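Side-chain contacts in peptidase M16 domain protein (Alicyclobacillus acidocaldarius subsp. acidocaldarius DSM 446, PDB 4XEA), which is a putative metallopeptidase of the M16 (insulinase) family that binds a metal ion and probably hydrolyses peptide bonds: residues 92-97 with 377-382; 146-151 with 418-423; 191-196 with 224-229. All blocks are in the same frame, centred on the assembly; numbering follows the deposited sequence.

Interaction 1. Residues 92-97 with 377-382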
loop_
_atom_site.group_PDB
_atom_site.type_symbol
_atom_site.label_atom_id
_atom_site.label_comp_id
_atom_site.label_asym_id
_atom_site.label_seq_id
_atom_site.Cartn_x
_atom_site.Cartn_y
_atom_site.Cartn_z
ATOM N N PHE A 92 -12.819 -14.730 -5.871
ATOM C CA PHE A 92 -13.977 -15.315 -6.546
ATOM C C PHE A 92 -13.663 -16.650 -7.165
ATOM O O PHE A 92 -14.499 -17.574 -7.142
ATOM C CB PHE A 92 -14.498 -14.346 -7.617
ATOM C CG PHE A 92 -14.948 -13.048 -7.057
ATOM C CD1 PHE A 92 -15.971 -13.012 -6.099
ATOM C CD2 PHE A 92 -14.361 -11.870 -7.442
ATOM C CE1 PHE A 92 -16.400 -11.815 -5.551
ATOM C CE2 PHE A 92 -14.830 -10.652 -6.907
ATOM C CZ PHE A 92 -15.833 -10.651 -5.952
ATOM N N ASP A 93 -12.496 -16.745 -7.792
ATOM C CA ASP A 93 -12.175 -17.881 -8.635
ATOM C C ASP A 93 -10.829 -18.547 -8.356
ATOM O O ASP A 93 -10.398 -19.449 -9.115
ATOM C CB ASP A 93 -12.282 -17.505 -10.133
ATOM C CG ASP A 93 -11.354 -16.356 -10.543
ATOM O OD1 ASP A 93 -10.577 -15.853 -9.702
ATOM O OD2 ASP A 93 -11.426 -15.929 -11.712
ATOM N N HIS A 94 -10.146 -18.108 -7.303
ATOM C CA HIS A 94 -8.965 -18.843 -6.843
ATOM C C HIS A 94 -8.722 -18.585 -5.360
ATOM O O HIS A 94 -9.281 -17.638 -4.758
ATOM C CB HIS A 94 -7.714 -18.530 -7.715
ATOM C CG HIS A 94 -7.152 -17.146 -7.535
ATOM N ND1 HIS A 94 -7.544 -16.067 -8.307
ATOM C CD2 HIS A 94 -6.215 -16.671 -6.675
ATOM C CE1 HIS A 94 -6.868 -14.987 -7.923
ATOM N NE2 HIS A 94 -6.039 -15.335 -6.951
ATOM N N THR A 95 -7.952 -19.499 -4.763
ATOM C CA THR A 95 -7.428 -19.374 -3.415
ATOM C C THR A 95 -5.909 -19.471 -3.517
ATOM O O THR A 95 -5.368 -20.345 -4.233
ATOM C CB THR A 95 -7.937 -20.518 -2.477
ATOM O OG1 THR A 95 -9.353 -20.704 -2.622
ATOM C CG2 THR A 95 -7.625 -20.205 -1.019
ATOM N N ALA A 96 -5.230 -18.553 -2.826
ATOM C CA ALA A 96 -3.775 -18.409 -2.901
ATOM C C ALA A 96 -3.107 -18.446 -1.522
ATOM O O ALA A 96 -3.616 -17.846 -0.557
ATOM C CB ALA A 96 -3.402 -17.105 -3.598
ATOM N N TYR A 97 -1.959 -19.148 -1.484
ATOM C CA TYR A 97 -1.054 -19.269 -0.340
ATOM C C TYR A 97 0.332 -18.764 -0.754
ATOM O O TYR A 97 0.868 -19.153 -1.808
ATOM C CB TYR A 97 -0.996 -20.733 0.134
ATOM C CG TYR A 97 -2.385 -21.294 0.429
ATOM C CD1 TYR A 97 -2.930 -21.183 1.702
ATOM C CD2 TYR A 97 -3.187 -21.836 -0.587
ATOM C CE1 TYR A 97 -4.193 -21.611 1.986
ATOM C CE2 TYR A 97 -4.488 -22.299 -0.304
ATOM C CZ TYR A 97 -4.981 -22.174 0.982
ATOM O OH TYR A 97 -6.245 -22.611 1.298
ATOM N N TYR A 377 -3.525 -14.980 -14.369
ATOM C CA TYR A 377 -3.813 -15.209 -15.784
ATOM C C TYR A 377 -3.714 -16.685 -16.176
ATOM O O TYR A 377 -4.499 -17.176 -16.986
ATOM C CB TYR A 377 -2.913 -14.337 -16.671
ATOM C CG TYR A 377 -3.296 -12.844 -16.637
ATOM C CD1 TYR A 377 -4.629 -12.465 -16.845
ATOM C CD2 TYR A 377 -2.361 -11.831 -16.414
ATOM C CE1 TYR A 377 -5.019 -11.168 -16.834
ATOM C CE2 TYR A 377 -2.760 -10.461 -16.428
ATOM C CZ TYR A 377 -4.105 -10.169 -16.628
ATOM O OH TYR A 377 -4.622 -8.888 -16.636
ATOM N N PHE A 378 -2.733 -17.397 -15.620
ATOM C CA PHE A 378 -2.645 -18.850 -15.864
ATOM C C PHE A 378 -3.919 -19.584 -15.456
ATOM O O PHE A 378 -4.529 -20.307 -16.256
ATOM C CB PHE A 378 -1.415 -19.468 -15.169
ATOM C CG PHE A 378 -1.398 -20.961 -15.280
ATOM C CD1 PHE A 378 -0.907 -21.568 -16.412
ATOM C CD2 PHE A 378 -1.958 -21.730 -14.272
ATOM C CE1 PHE A 378 -0.938 -22.971 -16.540
ATOM C CE2 PHE A 378 -2.037 -23.114 -14.389
ATOM C CZ PHE A 378 -1.544 -23.739 -15.515
ATOM N N LEU A 379 -4.377 -19.361 -14.237
ATOM C CA LEU A 379 -5.526 -20.069 -13.719
ATOM C C LEU A 379 -6.853 -19.706 -14.455
ATOM O O LEU A 379 -7.741 -20.552 -14.591
ATOM C CB LEU A 379 -5.674 -19.872 -12.219
ATOM C CG LEU A 379 -4.594 -20.506 -11.310
ATOM C CD1 LEU A 379 -4.884 -20.174 -9.837
ATOM C CD2 LEU A 379 -4.516 -22.049 -11.509
ATOM N N ARG A 380 -6.919 -18.485 -14.980
ATOM C CA ARG A 380 -8.051 -18.027 -15.780
ATOM C C ARG A 380 -7.984 -18.448 -17.256
ATOM O O ARG A 380 -8.791 -17.983 -18.082
ATOM C CB ARG A 380 -8.121 -16.500 -15.662
ATOM C CG ARG A 380 -8.813 -16.113 -14.337
ATOM C CD ARG A 380 -8.651 -14.615 -14.024
ATOM N NE ARG A 380 -9.137 -14.367 -12.673
ATOM C CZ ARG A 380 -8.948 -13.270 -11.935
ATOM N NH1 ARG A 380 -8.334 -12.191 -12.425
ATOM N NH2 ARG A 380 -9.428 -13.247 -10.694
ATOM N N GLY A 381 -6.985 -19.284 -17.601
ATOM C CA GLY A 381 -6.992 -20.029 -18.840
ATOM C C GLY A 381 -5.827 -19.773 -19.769
ATOM O O GLY A 381 -5.759 -20.430 -20.805
ATOM N N ALA A 382 -4.936 -18.840 -19.440
ATOM C CA ALA A 382 -3.767 -18.582 -20.291
ATOM C C ALA A 382 -2.700 -19.605 -19.922
ATOM O O ALA A 382 -1.775 -19.327 -19.199
ATOM C CB ALA A 382 -3.289 -17.161 -20.129
#
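A Schellman motif ends helix 367-379, and from the first residue past that end Arg380 reaches over to Asp93, which lies in the loop before strand 95-101 of the six-stranded mixed sheet. The motif is completed by Gly381 at positive phi, with Ala382 N bonded to Tyr377 O and Gly381 N to Phe378 O. Beyond this turn the salt bridge illustrates the side-on, two-nitrogen grip of a carboxylate. The Arg380 chain, extended from CG to NE, crosses Asp93 at about a right angle and offers one guanidinium edge. Arg380 NH2 gives a nearly straight bond to Asp93 OD1 (3.0 Å, 169°), lies at that oxygen's syn lone pair and keeps OD1 in the guanidinium plane. Arg380 NE meets Asp93 OD2 at 2.9 Å, also on the syn side but less squarely, the carboxylate and guanidinium planes being turned 41° apart. OD2 has a second partner in Ser310 OG, while His94 ND1 makes a weak bond to OD1. The far nitrogen of that ring, NE2, is bonded to Tyr89 OH, so the imidazole is tied at both nitrogens. Replacing Arg380 by an alanine removes both donors and would probably leave the Asp93 carboxylate without its charged mate and freer to turn, resting on Ser310 and the weak His94 bond. Beside the bridge the contact is apolar: Leu379, which also packs on Ala36 of strand 31-37, brings CD1 to 3.9 Å from His94 CB.

Interaction 2. Residues 146-151 with 418-423. Unlike the reference sequence in segment 418-423: Leu421 (reference Val).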
loop_
_atom_site.group_PDB
_atom_site.type_symbol
_atom_site.label_atom_id
_atom_site.label_comp_id
_atom_site.label_asym_id
_atom_site.label_seq_id
_atom_site.Cartn_x
_atom_site.Cartn_y
_atom_site.Cartn_z
ATOM N N ARG A 146 -17.479 -2.280 2.205
ATOM C CA ARG A 146 -17.842 -3.629 1.809
ATOM C C ARG A 146 -19.358 -3.714 1.574
ATOM O O ARG A 146 -19.814 -4.345 0.620
ATOM C CB ARG A 146 -17.379 -4.665 2.842
ATOM C CG ARG A 146 -17.304 -6.100 2.246
ATOM C CD ARG A 146 -15.958 -6.343 1.544
ATOM N NE ARG A 146 -16.025 -7.453 0.590
ATOM C CZ ARG A 146 -15.118 -7.705 -0.368
ATOM N NH1 ARG A 146 -14.043 -6.928 -0.521
ATOM N NH2 ARG A 146 -15.278 -8.749 -1.179
ATOM N N ARG A 147 -20.116 -3.033 2.417
ATOM C CA ARG A 147 -21.582 -2.990 2.292
ATOM C C ARG A 147 -22.076 -2.371 0.956
ATOM O O ARG A 147 -22.892 -2.968 0.290
ATOM C CB ARG A 147 -22.189 -2.256 3.501
ATOM C CG ARG A 147 -23.713 -2.379 3.641
ATOM C CD ARG A 147 -24.212 -3.796 3.360
ATOM N NE ARG A 147 -25.643 -3.903 3.599
ATOM C CZ ARG A 147 -26.201 -4.071 4.793
ATOM N NH1 ARG A 147 -25.448 -4.172 5.891
ATOM N NH2 ARG A 147 -27.531 -4.130 4.893
ATOM N N ALA A 148 -21.551 -1.212 0.562
ATOM C CA ALA A 148 -21.927 -0.555 -0.698
ATOM C C ALA A 148 -21.623 -1.446 -1.901
ATOM O O ALA A 148 -22.429 -1.569 -2.816
ATOM C CB ALA A 148 -21.186 0.755 -0.843
ATOM N N TYR A 149 -20.436 -2.042 -1.869
ATOM C CA TYR A 149 -19.997 -3.013 -2.872
ATOM C C TYR A 149 -20.961 -4.191 -2.946
ATOM O O TYR A 149 -21.436 -4.548 -4.032
ATOM C CB TYR A 149 -18.586 -3.476 -2.510
ATOM C CG TYR A 149 -18.029 -4.548 -3.378
ATOM C CD1 TYR A 149 -17.869 -5.838 -2.884
ATOM C CD2 TYR A 149 -17.683 -4.303 -4.675
ATOM C CE1 TYR A 149 -17.344 -6.851 -3.666
ATOM C CE2 TYR A 149 -17.159 -5.332 -5.492
ATOM C CZ TYR A 149 -16.999 -6.586 -4.979
ATOM O OH TYR A 149 -16.479 -7.606 -5.742
HETATM N N MSE A 150 -21.298 -4.772 -1.797
HETATM C CA MSE A 150 -22.170 -5.953 -1.823
HETATM C C MSE A 150 -23.594 -5.584 -2.268
HETATM O O MSE A 150 -24.230 -6.377 -2.947
HETATM C CB MSE A 150 -22.158 -6.742 -0.492
HETATM C CG MSE A 150 -20.830 -7.566 -0.251
HETATM SE SE MSE A 150 -20.169 -8.676 -1.721
HETATM C CE MSE A 150 -21.881 -9.538 -2.172
ATOM N N GLU A 151 -24.045 -4.371 -1.956
ATOM C CA GLU A 151 -25.383 -3.907 -2.414
ATOM C C GLU A 151 -25.417 -3.817 -3.962
ATOM O O GLU A 151 -26.349 -4.270 -4.586
ATOM C CB GLU A 151 -25.775 -2.566 -1.778
ATOM C CG GLU A 151 -26.144 -2.622 -0.300
ATOM C CD GLU A 151 -27.252 -3.644 0.022
ATOM O OE1 GLU A 151 -28.104 -3.943 -0.860
ATOM O OE2 GLU A 151 -27.246 -4.148 1.171
ATOM N N SER A 418 -25.833 2.893 -7.468
ATOM C CA SER A 418 -26.172 2.657 -6.070
ATOM C C SER A 418 -25.445 3.592 -5.107
ATOM O O SER A 418 -24.286 3.947 -5.342
ATOM C CB SER A 418 -25.914 1.195 -5.720
ATOM O OG SER A 418 -24.532 0.959 -5.616
ATOM N N ALA A 419 -26.116 3.962 -4.016
ATOM C CA ALA A 419 -25.605 4.955 -3.085
ATOM C C ALA A 419 -25.799 4.487 -1.639
ATOM O O ALA A 419 -26.750 3.762 -1.296
ATOM C CB ALA A 419 -26.314 6.322 -3.303
ATOM N N VAL A 420 -24.878 4.918 -0.791
ATOM C CA VAL A 420 -25.005 4.744 0.652
ATOM C C VAL A 420 -25.039 6.142 1.180
ATOM O O VAL A 420 -24.167 6.939 0.827
ATOM C CB VAL A 420 -23.795 3.985 1.258
ATOM C CG1 VAL A 420 -23.966 3.836 2.767
ATOM C CG2 VAL A 420 -23.662 2.635 0.595
ATOM N N LEU A 421 -26.043 6.441 2.000
ATOM C CA LEU A 421 -26.351 7.796 2.416
ATOM C C LEU A 421 -26.185 7.904 3.936
ATOM O O LEU A 421 -26.510 6.970 4.668
ATOM C CB LEU A 421 -27.789 8.158 2.005
ATOM C CG LEU A 421 -28.158 7.966 0.519
ATOM C CD1 LEU A 421 -29.635 8.300 0.280
ATOM C CD2 LEU A 421 -27.274 8.831 -0.376
ATOM N N PRO A 422 -25.686 9.042 4.426
ATOM C CA PRO A 422 -25.483 9.097 5.878
ATOM C C PRO A 422 -26.786 8.896 6.659
ATOM O O PRO A 422 -27.791 9.529 6.332
ATOM C CB PRO A 422 -24.924 10.503 6.094
ATOM C CG PRO A 422 -24.269 10.839 4.804
ATOM C CD PRO A 422 -25.067 10.181 3.730
ATOM N N SER A 423 -26.775 7.998 7.644
ATOM C CA SER A 423 -27.869 7.899 8.629
ATOM C C SER A 423 -27.987 9.193 9.415
ATOM O O SER A 423 -26.968 9.811 9.747
ATOM C CB SER A 423 -27.620 6.773 9.641
ATOM O OG SER A 423 -28.082 5.544 9.132
ATOM O OXT SER A 423 -29.087 9.630 9.764
HETATM O O HOH W 1 -24.063 0.423 -3.047
#
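Val420 sets CG1 anti to its backbone N (chi1 180°), which leaves CG2 anti to the carbonyl carbon and directed at Ala148; two residues earlier, Ser418 holds OG between its backbone N and carbonyl carbon (chi1 74°), on the same side of the strand. This is helix-on-sheet packing: helix 144-156 lies against strand 415-422, the last strand of the chain and a member of the second, five-stranded mixed sheet. The approach is close, with the CA atoms of Ala148 and Val420 6.3 Å apart, and it illustrates how a small residue on a helix lets a strand come near. Ala148 CB and Val420 CG2 stand 3.4 Å apart, tighter than usual for two methyl groups. Ser418, whose side chain also points to the helix, is linked to it by a water. That water donates to Ala148 O at 2.6 Å and also bonds Ser418 OG at 2.7 Å, bridging the 4.3 Å between Ala148 O and Ser418 OG. Ser418 OG has a further, weak bond to Leu254 O in the neighbouring strand 252-258. Tyr149, one residue along the helix, joins its hydroxyl to that of Tyr315, tying the helix to another strand of the same sheet. Next to the packed methyls, Arg147 and Glu151 pair along one turn of the helix, Arg147 touching Phe246 and Glu151 touching His242 of strand 241-246. Arg154 gives the carboxylate a second positive partner, also at OE2. Arg147 NE donates to Glu151 OE2 at 2.9 Å and 166°, on the anti lone pair of that oxygen, which lies close to the guanidinium plane.

Interaction 3. Residues 191-196 with 224-229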
loop_
_atom_site.group_PDB
_atom_site.type_symbol
_atom_site.label_atom_id
_atom_site.label_comp_id
_atom_site.label_asym_id
_atom_site.label_seq_id
_atom_site.Cartn_x
_atom_site.Cartn_y
_atom_site.Cartn_z
ATOM N N PRO A 191 -2.859 -31.467 -7.431
ATOM C CA PRO A 191 -1.847 -30.627 -8.082
ATOM C C PRO A 191 -2.140 -30.230 -9.535
ATOM O O PRO A 191 -1.655 -29.178 -9.990
ATOM C CB PRO A 191 -0.561 -31.474 -7.991
ATOM C CG PRO A 191 -0.988 -32.828 -7.429
ATOM C CD PRO A 191 -2.256 -32.599 -6.697
ATOM N N SER A 192 -2.929 -31.042 -10.231
ATOM C CA SER A 192 -3.344 -30.791 -11.596
ATOM C C SER A 192 -4.270 -29.577 -11.673
ATOM O O SER A 192 -4.456 -29.025 -12.764
ATOM C CB SER A 192 -4.077 -32.010 -12.188
ATOM O OG SER A 192 -5.247 -32.296 -11.443
ATOM N N ASN A 193 -4.837 -29.163 -10.530
ATOM C CA ASN A 193 -5.712 -27.986 -10.501
ATOM C C ASN A 193 -5.010 -26.731 -9.977
ATOM O O ASN A 193 -5.671 -25.713 -9.693
ATOM C CB ASN A 193 -6.969 -28.245 -9.669
ATOM C CG ASN A 193 -8.100 -27.191 -9.953
ATOM O OD1 ASN A 193 -8.409 -26.871 -11.106
ATOM N ND2 ASN A 193 -8.748 -26.737 -8.902
HETATM N N MSE A 194 -3.684 -26.816 -9.821
HETATM C CA MSE A 194 -2.915 -25.773 -9.124
HETATM C C MSE A 194 -1.704 -25.253 -9.897
HETATM O O MSE A 194 -1.358 -25.768 -10.972
HETATM C CB MSE A 194 -2.504 -26.256 -7.717
HETATM C CG MSE A 194 -3.674 -26.658 -6.841
HETATM SE SE MSE A 194 -3.282 -26.940 -4.954
HETATM C CE MSE A 194 -2.765 -25.132 -4.368
ATOM N N VAL A 195 -1.062 -24.219 -9.332
ATOM C CA VAL A 195 0.070 -23.565 -9.952
ATOM C C VAL A 195 0.975 -23.036 -8.839
ATOM O O VAL A 195 0.481 -22.625 -7.783
ATOM C CB VAL A 195 -0.350 -22.448 -10.931
ATOM C CG1 VAL A 195 -1.000 -21.216 -10.194
ATOM C CG2 VAL A 195 0.816 -22.044 -11.846
ATOM N N LEU A 196 2.290 -23.131 -9.073
ATOM C CA LEU A 196 3.329 -22.644 -8.164
ATOM C C LEU A 196 4.227 -21.681 -8.933
ATOM O O LEU A 196 4.813 -22.056 -9.962
ATOM C CB LEU A 196 4.175 -23.812 -7.629
ATOM C CG LEU A 196 5.312 -23.481 -6.652
ATOM C CD1 LEU A 196 4.750 -22.802 -5.364
ATOM C CD2 LEU A 196 6.101 -24.746 -6.317
ATOM N N PRO A 224 -8.783 -35.599 -10.374
ATOM C CA PRO A 224 -10.221 -35.380 -10.572
ATOM C C PRO A 224 -10.556 -34.549 -11.834
ATOM O O PRO A 224 -9.863 -33.584 -12.168
ATOM C CB PRO A 224 -10.642 -34.610 -9.319
ATOM C CG PRO A 224 -9.519 -34.846 -8.333
ATOM C CD PRO A 224 -8.293 -34.950 -9.149
ATOM N N ALA A 225 -11.589 -34.994 -12.548
ATOM C CA ALA A 225 -12.225 -34.247 -13.628
ATOM C C ALA A 225 -13.280 -33.349 -12.961
ATOM O O ALA A 225 -14.053 -33.809 -12.140
ATOM C CB ALA A 225 -12.902 -35.223 -14.616
ATOM N N ILE A 226 -13.336 -32.077 -13.345
ATOM C CA ILE A 226 -14.260 -31.134 -12.757
ATOM C C ILE A 226 -15.104 -30.514 -13.870
ATOM O O ILE A 226 -14.537 -29.966 -14.797
ATOM C CB ILE A 226 -13.475 -30.051 -12.035
ATOM C CG1 ILE A 226 -12.588 -30.658 -10.914
ATOM C CG2 ILE A 226 -14.448 -28.919 -11.512
ATOM C CD1 ILE A 226 -11.543 -29.671 -10.373
ATOM N N GLU A 227 -16.419 -30.657 -13.819
ATOM C CA GLU A 227 -17.305 -29.872 -14.721
ATOM C C GLU A 227 -17.813 -28.681 -13.846
ATOM O O GLU A 227 -18.514 -28.898 -12.865
ATOM C CB GLU A 227 -18.480 -30.671 -15.237
ATOM C CG GLU A 227 -19.342 -29.875 -16.194
ATOM C CD GLU A 227 -20.629 -30.500 -16.553
ATOM O OE1 GLU A 227 -21.023 -31.453 -15.907
ATOM O OE2 GLU A 227 -21.278 -30.023 -17.499
ATOM N N ARG A 228 -17.497 -27.460 -14.238
ATOM C CA ARG A 228 -17.903 -26.270 -13.465
ATOM C C ARG A 228 -19.366 -25.974 -13.802
ATOM O O ARG A 228 -19.719 -25.888 -14.980
ATOM C CB ARG A 228 -17.047 -25.059 -13.820
ATOM C CG ARG A 228 -15.547 -25.302 -13.862
ATOM C CD ARG A 228 -14.843 -24.864 -12.655
ATOM N NE ARG A 228 -13.474 -25.396 -12.584
ATOM C CZ ARG A 228 -12.667 -25.140 -11.568
ATOM N NH1 ARG A 228 -13.090 -24.324 -10.602
ATOM N NH2 ARG A 228 -11.441 -25.664 -11.522
ATOM N N LEU A 229 -20.229 -25.872 -12.788
ATOM C CA LEU A 229 -21.653 -25.655 -13.021
ATOM C C LEU A 229 -22.117 -24.277 -12.499
ATOM O O LEU A 229 -22.017 -24.001 -11.286
ATOM C CB LEU A 229 -22.460 -26.766 -12.364
ATOM C CG LEU A 229 -22.157 -28.179 -12.877
ATOM C CD1 LEU A 229 -22.844 -29.217 -12.003
ATOM C CD2 LEU A 229 -22.587 -28.330 -14.378
HETATM O O HOH W 2 -7.964 -31.651 -11.323
#
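A short 3-10 turn, closed by Met194 N bonding to Pro191 O at 3.1 Å, carries Asn193 toward Ile226 and Arg228 of an extended segment, just before its own chain straightens into strand 194-200. Asn193 places CG anti to the backbone N (chi1 -163°), and this carries the amide out to the facing segment. There Ile226 brings CD1 to 4.3 Å from Asn193 CG, a loose van der Waals contact of a methyl with the amide. Arg228 comes from the opposite direction: its chain is bent at CB-CG, where chi2 is -100°, and then runs straight to a guanidinium whose edge faces the amide. Its NH2 lies 3.3 Å from Asn193 OD1, which sits in the guanidinium plane, although the amide itself is turned 37° from that plane. The two groups share an acceptor: Arg38 O accepts bonds from both Arg228 NH2 and Asn193 ND2. The amide is held further by a bond from ND2 to Phe188 O, and the arginine by a salt bridge from NH1 to Asp43. At the Pro224 end of the contact a water joins the segments. It donates to Pro224 O at 2.8 Å and is also bonded to Ser192 OG, at the same distance; Ser192 OG pairs with His190 ND1 as well. The two segments belong to separate sheets. Strand 227-229 runs antiparallel to strand 45-48 at the edge of a three-stranded sheet, whereas strand 194-200 lies inside the six-stranded one, between strands 19-24 and 31-37, with Val195 turned to helix 367-379 and Met194 and Leu196 to helix 105-116.

In the fold
Interactions 1 and 3 work on the same six-stranded sheet and touch directly, Leu379 and Phe378 packing on Val195; Arg38 ties them as well, NE bonding Leu379 O in one and its carbonyl serving the polar groups of the other. Both are partly buried. Interaction 1, nearest the chain's centre, combines a salt bridge with apolar packing, whereas interaction 3, farther out, relies on a shared acceptor and water. Interaction 2, though farthest from the centre, is a buried contact. It lies across the chain's centre from interaction 3, joins a helix to the second sheet through close methyl contact and a water, and meets interaction 1 where Tyr149 packs on Phe92.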